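Local structure of lantibiotic dehydratase (Microbispora corallina, 5EHK) at residues Val826-Arg829 with Asn830-Phe834; Phe1053-Ala1056 with Tyr1057-Ala1060. The protein probably dehydrates serine and threonine residues of the NAI-107 precursor peptide, using glutamate delivered by glutamyl-tRNA, as a class I lantibiotic dehydratase. All blocks are in the same frame, centred on the assembly; numbering follows the deposited sequence.

Contact 1: residues Val826-Arg829 with Asn830-Phe834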
loop_
_atom_site.group_PDB
_atom_site.type_symbol
_atom_site.label_atom_id
_atom_site.label_comp_id
_atom_site.label_asym_id
_atom_site.label_seq_id
_atom_site.Cartn_x
_atom_site.Cartn_y
_atom_site.Cartn_z
ATOM N N VAL A 826 -10.984 22.451 -4.512
ATOM C CA VAL A 826 -10.048 23.254 -5.252
ATOM C C VAL A 826 -8.718 22.608 -4.963
ATOM O O VAL A 826 -8.278 22.609 -3.832
ATOM C CB VAL A 826 -10.048 24.718 -4.709
ATOM C CG1 VAL A 826 -9.033 25.582 -5.433
ATOM C CG2 VAL A 826 -11.441 25.339 -4.801
ATOM N N PRO A 827 -8.101 21.986 -5.971
ATOM C CA PRO A 827 -6.803 21.356 -5.741
ATOM C C PRO A 827 -5.796 22.373 -5.263
ATOM O O PRO A 827 -5.908 23.555 -5.590
ATOM C CB PRO A 827 -6.415 20.834 -7.121
ATOM C CG PRO A 827 -7.276 21.548 -8.074
ATOM C CD PRO A 827 -8.550 21.813 -7.357
ATOM N N ARG A 828 -4.806 21.897 -4.520
ATOM C CA ARG A 828 -3.888 22.768 -3.799
ATOM C C ARG A 828 -3.215 23.828 -4.669
ATOM O O ARG A 828 -3.140 24.988 -4.266
ATOM C CB ARG A 828 -2.853 21.917 -3.049
ATOM C CG ARG A 828 -1.819 22.693 -2.253
ATOM C CD ARG A 828 -2.453 23.709 -1.327
ATOM N NE ARG A 828 -1.849 25.036 -1.483
ATOM C CZ ARG A 828 -1.130 25.616 -0.534
ATOM N NH1 ARG A 828 -0.945 24.985 0.625
ATOM N NH2 ARG A 828 -0.608 26.817 -0.726
ATOM N N ARG A 829 -2.774 23.444 -5.865
ATOM C CA ARG A 829 -2.077 24.348 -6.791
ATOM C C ARG A 829 -2.942 25.547 -7.172
ATOM O O ARG A 829 -2.420 26.637 -7.420
ATOM C CB ARG A 829 -1.648 23.615 -8.075
ATOM C CG ARG A 829 -0.446 22.699 -7.934
ATOM C CD ARG A 829 -0.103 21.957 -9.232
ATOM N NE ARG A 829 -1.307 21.686 -10.001
ATOM C CZ ARG A 829 -1.617 22.337 -11.122
ATOM N NH1 ARG A 829 -0.762 23.237 -11.607
ATOM N NH2 ARG A 829 -2.760 22.084 -11.768
ATOM N N ASN A 830 -4.260 25.336 -7.193
ATOM C CA ASN A 830 -5.224 26.364 -7.581
ATOM C C ASN A 830 -5.757 27.216 -6.428
ATOM O O ASN A 830 -6.440 28.210 -6.655
ATOM C CB ASN A 830 -6.423 25.707 -8.268
ATOM C CG ASN A 830 -6.046 25.016 -9.572
ATOM O OD1 ASN A 830 -4.860 24.838 -9.883
ATOM N ND2 ASN A 830 -7.068 24.619 -10.343
ATOM N N GLN A 831 -5.436 26.835 -5.195
ATOM C CA GLN A 831 -6.134 27.360 -4.016
ATOM C C GLN A 831 -5.852 28.842 -3.739
ATOM O O GLN A 831 -6.771 29.619 -3.438
ATOM C CB GLN A 831 -5.846 26.492 -2.784
ATOM C CG GLN A 831 -6.557 25.147 -2.792
ATOM C CD GLN A 831 -6.157 24.213 -1.637
ATOM O OE1 GLN A 831 -5.387 24.579 -0.766
ATOM N NE2 GLN A 831 -6.678 23.000 -1.649
ATOM N N ASP A 832 -4.587 29.236 -3.811
ATOM C CA ASP A 832 -4.248 30.648 -3.629
ATOM C C ASP A 832 -5.011 31.606 -4.542
ATOM O O ASP A 832 -5.530 32.606 -4.059
ATOM C CB ASP A 832 -2.756 30.848 -3.756
ATOM C CG ASP A 832 -2.045 30.211 -2.641
ATOM O OD1 ASP A 832 -2.779 29.717 -1.789
ATOM O OD2 ASP A 832 -0.805 30.203 -2.578
ATOM N N ASP A 833 -5.120 31.287 -5.832
ATOM C CA ASP A 833 -5.942 32.099 -6.750
ATOM C C ASP A 833 -7.415 32.095 -6.367
ATOM O O ASP A 833 -8.066 33.142 -6.395
ATOM C CB ASP A 833 -5.812 31.660 -8.219
ATOM C CG ASP A 833 -4.599 32.272 -8.909
ATOM O OD1 ASP A 833 -4.089 33.305 -8.406
ATOM O OD2 ASP A 833 -4.133 31.699 -9.928
ATOM N N PHE A 834 -7.930 30.920 -6.005
ATOM C CA PHE A 834 -9.323 30.795 -5.607
ATOM C C PHE A 834 -9.592 31.676 -4.363
ATOM O O PHE A 834 -10.611 32.365 -4.280
ATOM C CB PHE A 834 -9.683 29.325 -5.359
ATOM C CG PHE A 834 -11.165 29.082 -5.226
ATOM C CD1 PHE A 834 -11.935 28.853 -6.349
ATOM C CD2 PHE A 834 -11.781 29.133 -3.984
ATOM C CE1 PHE A 834 -13.263 28.657 -6.247
ATOM C CE2 PHE A 834 -13.123 28.946 -3.875
ATOM C CZ PHE A 834 -13.879 28.709 -5.014
HETATM O O HOH W 1 -3.085 29.313 -7.707
#

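Contact 2: residues Phe1053-Ala1056 with Tyr1057-Ala1060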
loop_
_atom_site.group_PDB
_atom_site.type_symbol
_atom_site.label_atom_id
_atom_site.label_comp_id
_atom_site.label_asym_id
_atom_site.label_seq_id
_atom_site.Cartn_x
_atom_site.Cartn_y
_atom_site.Cartn_z
ATOM N N PHE A 1053 -8.637 37.802 22.991
ATOM C CA PHE A 1053 -8.653 36.376 23.309
ATOM C C PHE A 1053 -7.619 36.106 24.408
ATOM O O PHE A 1053 -7.933 35.465 25.414
ATOM C CB PHE A 1053 -8.374 35.571 22.024
ATOM C CG PHE A 1053 -8.529 34.070 22.153
ATOM C CD1 PHE A 1053 -8.473 33.278 21.021
ATOM C CD2 PHE A 1053 -8.714 33.445 23.381
ATOM C CE1 PHE A 1053 -8.606 31.899 21.114
ATOM C CE2 PHE A 1053 -8.847 32.072 23.487
ATOM C CZ PHE A 1053 -8.798 31.296 22.354
ATOM N N GLY A 1054 -6.390 36.582 24.217
ATOM C CA GLY A 1054 -5.339 36.377 25.200
ATOM C C GLY A 1054 -5.711 36.977 26.549
ATOM O O GLY A 1054 -5.469 36.368 27.605
ATOM N N THR A 1055 -6.314 38.165 26.513
ATOM C CA THR A 1055 -6.822 38.811 27.715
ATOM C C THR A 1055 -7.882 37.992 28.452
ATOM O O THR A 1055 -7.682 37.658 29.620
ATOM C CB THR A 1055 -7.345 40.224 27.435
ATOM O OG1 THR A 1055 -6.231 41.112 27.338
ATOM C CG2 THR A 1055 -8.257 40.700 28.576
ATOM N N ALA A 1056 -8.997 37.673 27.793
ATOM C CA ALA A 1056 -10.058 36.899 28.442
ATOM C C ALA A 1056 -9.512 35.555 28.878
ATOM O O ALA A 1056 -10.008 34.934 29.823
ATOM C CB ALA A 1056 -11.250 36.711 27.526
ATOM N N TYR A 1057 -8.468 35.111 28.191
ATOM C CA TYR A 1057 -7.859 33.857 28.555
ATOM C C TYR A 1057 -7.102 33.914 29.874
ATOM O O TYR A 1057 -7.188 32.995 30.687
ATOM C CB TYR A 1057 -6.925 33.361 27.473
ATOM C CG TYR A 1057 -6.263 32.111 27.948
ATOM C CD1 TYR A 1057 -6.980 30.926 28.045
ATOM C CD2 TYR A 1057 -4.941 32.118 28.339
ATOM C CE1 TYR A 1057 -6.392 29.791 28.504
ATOM C CE2 TYR A 1057 -4.343 30.989 28.794
ATOM C CZ TYR A 1057 -5.067 29.828 28.877
ATOM O OH TYR A 1057 -4.456 28.688 29.337
ATOM N N ARG A 1058 -6.355 34.990 30.082
ATOM C CA ARG A 1058 -5.644 35.163 31.339
ATOM C C ARG A 1058 -6.642 35.431 32.462
ATOM O O ARG A 1058 -6.425 35.021 33.579
ATOM C CB ARG A 1058 -4.604 36.283 31.239
ATOM C CG ARG A 1058 -3.270 35.842 30.652
ATOM C CD ARG A 1058 -2.302 37.020 30.511
ATOM N NE ARG A 1058 -2.947 38.176 29.897
ATOM C CZ ARG A 1058 -2.916 38.455 28.600
ATOM N NH1 ARG A 1058 -2.252 37.661 27.761
ATOM N NH2 ARG A 1058 -3.558 39.533 28.149
ATOM N N GLU A 1059 -7.742 36.105 32.150
ATOM C CA GLU A 1059 -8.797 36.373 33.127
ATOM C C GLU A 1059 -9.434 35.107 33.727
ATOM O O GLU A 1059 -9.894 35.112 34.869
ATOM C CB GLU A 1059 -9.888 37.240 32.499
ATOM C CG GLU A 1059 -10.065 38.583 33.167
ATOM C CD GLU A 1059 -9.563 39.736 32.317
ATOM O OE1 GLU A 1059 -8.327 39.843 32.118
ATOM O OE2 GLU A 1059 -10.412 40.538 31.852
ATOM N N ALA A 1060 -9.426 34.023 32.958
ATOM C CA ALA A 1060 -10.145 32.795 33.288
ATOM C C ALA A 1060 -9.158 31.731 33.770
ATOM O O ALA A 1060 -9.548 30.623 34.173
ATOM C CB ALA A 1060 -10.927 32.299 32.084
#

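Contact 1: residues Val826-Arg829 with Asn830-Phe834
The F834 ring carries V826 on one face: methyl CG2 sits 3.7 Å from the ring centroid, almost on the ring normal, a CH-pi contact. Against the other methyl of V826, CG1, packs the CG of Q831 at 3.6 Å. The two branches of one valine thus serve two residues of the following helix. The F834 ring also meets W893, with planes at about 85°, and touches L867 of strand 864-872. The other flat group with a partner on its face is the R829 guanidinium, over which N830 OD1 lies 3.9 Å from R829 NH2, towards the rim. Its charge is answered elsewhere, by salt bridges to D212 and D431 of the second subunit.

Q831 turns back towards the start of the helix. With CG anti to its own carbonyl carbon (chi1 -73°) and the chain extended beyond, its amide reaches V826 O. Q831 NE2 donates to V826 O at 2.7 Å in a nearly straight bond (167° at the hydrogen), with the acceptor in the amide plane. A glutamine amide therefore satisfies a carbonyl that precedes the helix. Backbone bonds continue the turn: N830 N donates to P827 O at 2.9 Å and Q831 N to R828 O at 3.1 Å. One water donates to R829 O at 2.8 Å and weakly accepts from D833 N.

R828 and D832 attract across a long 3.8 Å between R828 NH2 and D832 OD1, without a directed N-H, and the oxygen's place is uncertain; R858 is the stronger partner of D832. The whole is the N-terminal turn of helix 828-837, entered from strand 819-824 of an antiparallel sheet, in the C-terminal region that in this family probably carries glutamate elimination.

Contact 2: residues Phe1053-Ala1056 with Tyr1057-Ala1060
F1053 and Y1057 lie one turn apart on the buried side of an alpha-helix, here the C-terminal end of helix 1044-1059. The backbone binds them: Y1057 N donates to F1053 O at 2.9 Å. Side chains add little between the two aromatics themselves, whose nearest side-chain atoms, F1053 CD2 and Y1057 CB, are 4.5 Å apart. Both are packed instead by their surroundings: L1073 of helix 1068-1085 touches both, and F1053 also meets F922 of helix 920-942.

The opposite character appears at T1055, E1059 and A1060. E1059 N donates to T1055 O at 3.0 Å, and T1055 CG2 runs alongside the E1059 carboxylate, 3.6 Å from E1059 OE1, on the side where E1059 and A1060 are exposed and T1055 partly so. A1060 N bonds weakly to A1056 O, at 3.3 Å, and weakly to Y1057 O.

R1058 is partly exposed. A bend at chi3 (-47°) folds its chain back over the preceding turn, while NH1 is bonded to the backbone oxygens of P967 and F965. R1058 N donates to G1054 O at 3.0 Å. Without a hydrogen bond to the guanidinium, G1054 O also lies over the centre of its face, 3.4 Å from R1058 CZ.

Overall arrangement
Followed from the N terminus, the chain leaves strand 819-824 and forms contact 1 at once, where the first turn of helix 828-837 begins. More than two hundred residues later it reaches contact 2, at the far end of helix 1044-1059. Each contact closes only one or two turns of backbone, and the two stand in series without nesting or crossing. The centres of contact 1 and contact 2 are about 36 Å apart. The nearest atoms of contact 1 and contact 2 are about 23 Å apart. Contact 1 joins a helix start to the antiparallel sheet and borders the second subunit, whereas contact 2 joins a helix end to helices 920-942 and 1068-1085 within its own chain. Both belong to the C-terminal dehydratase family region.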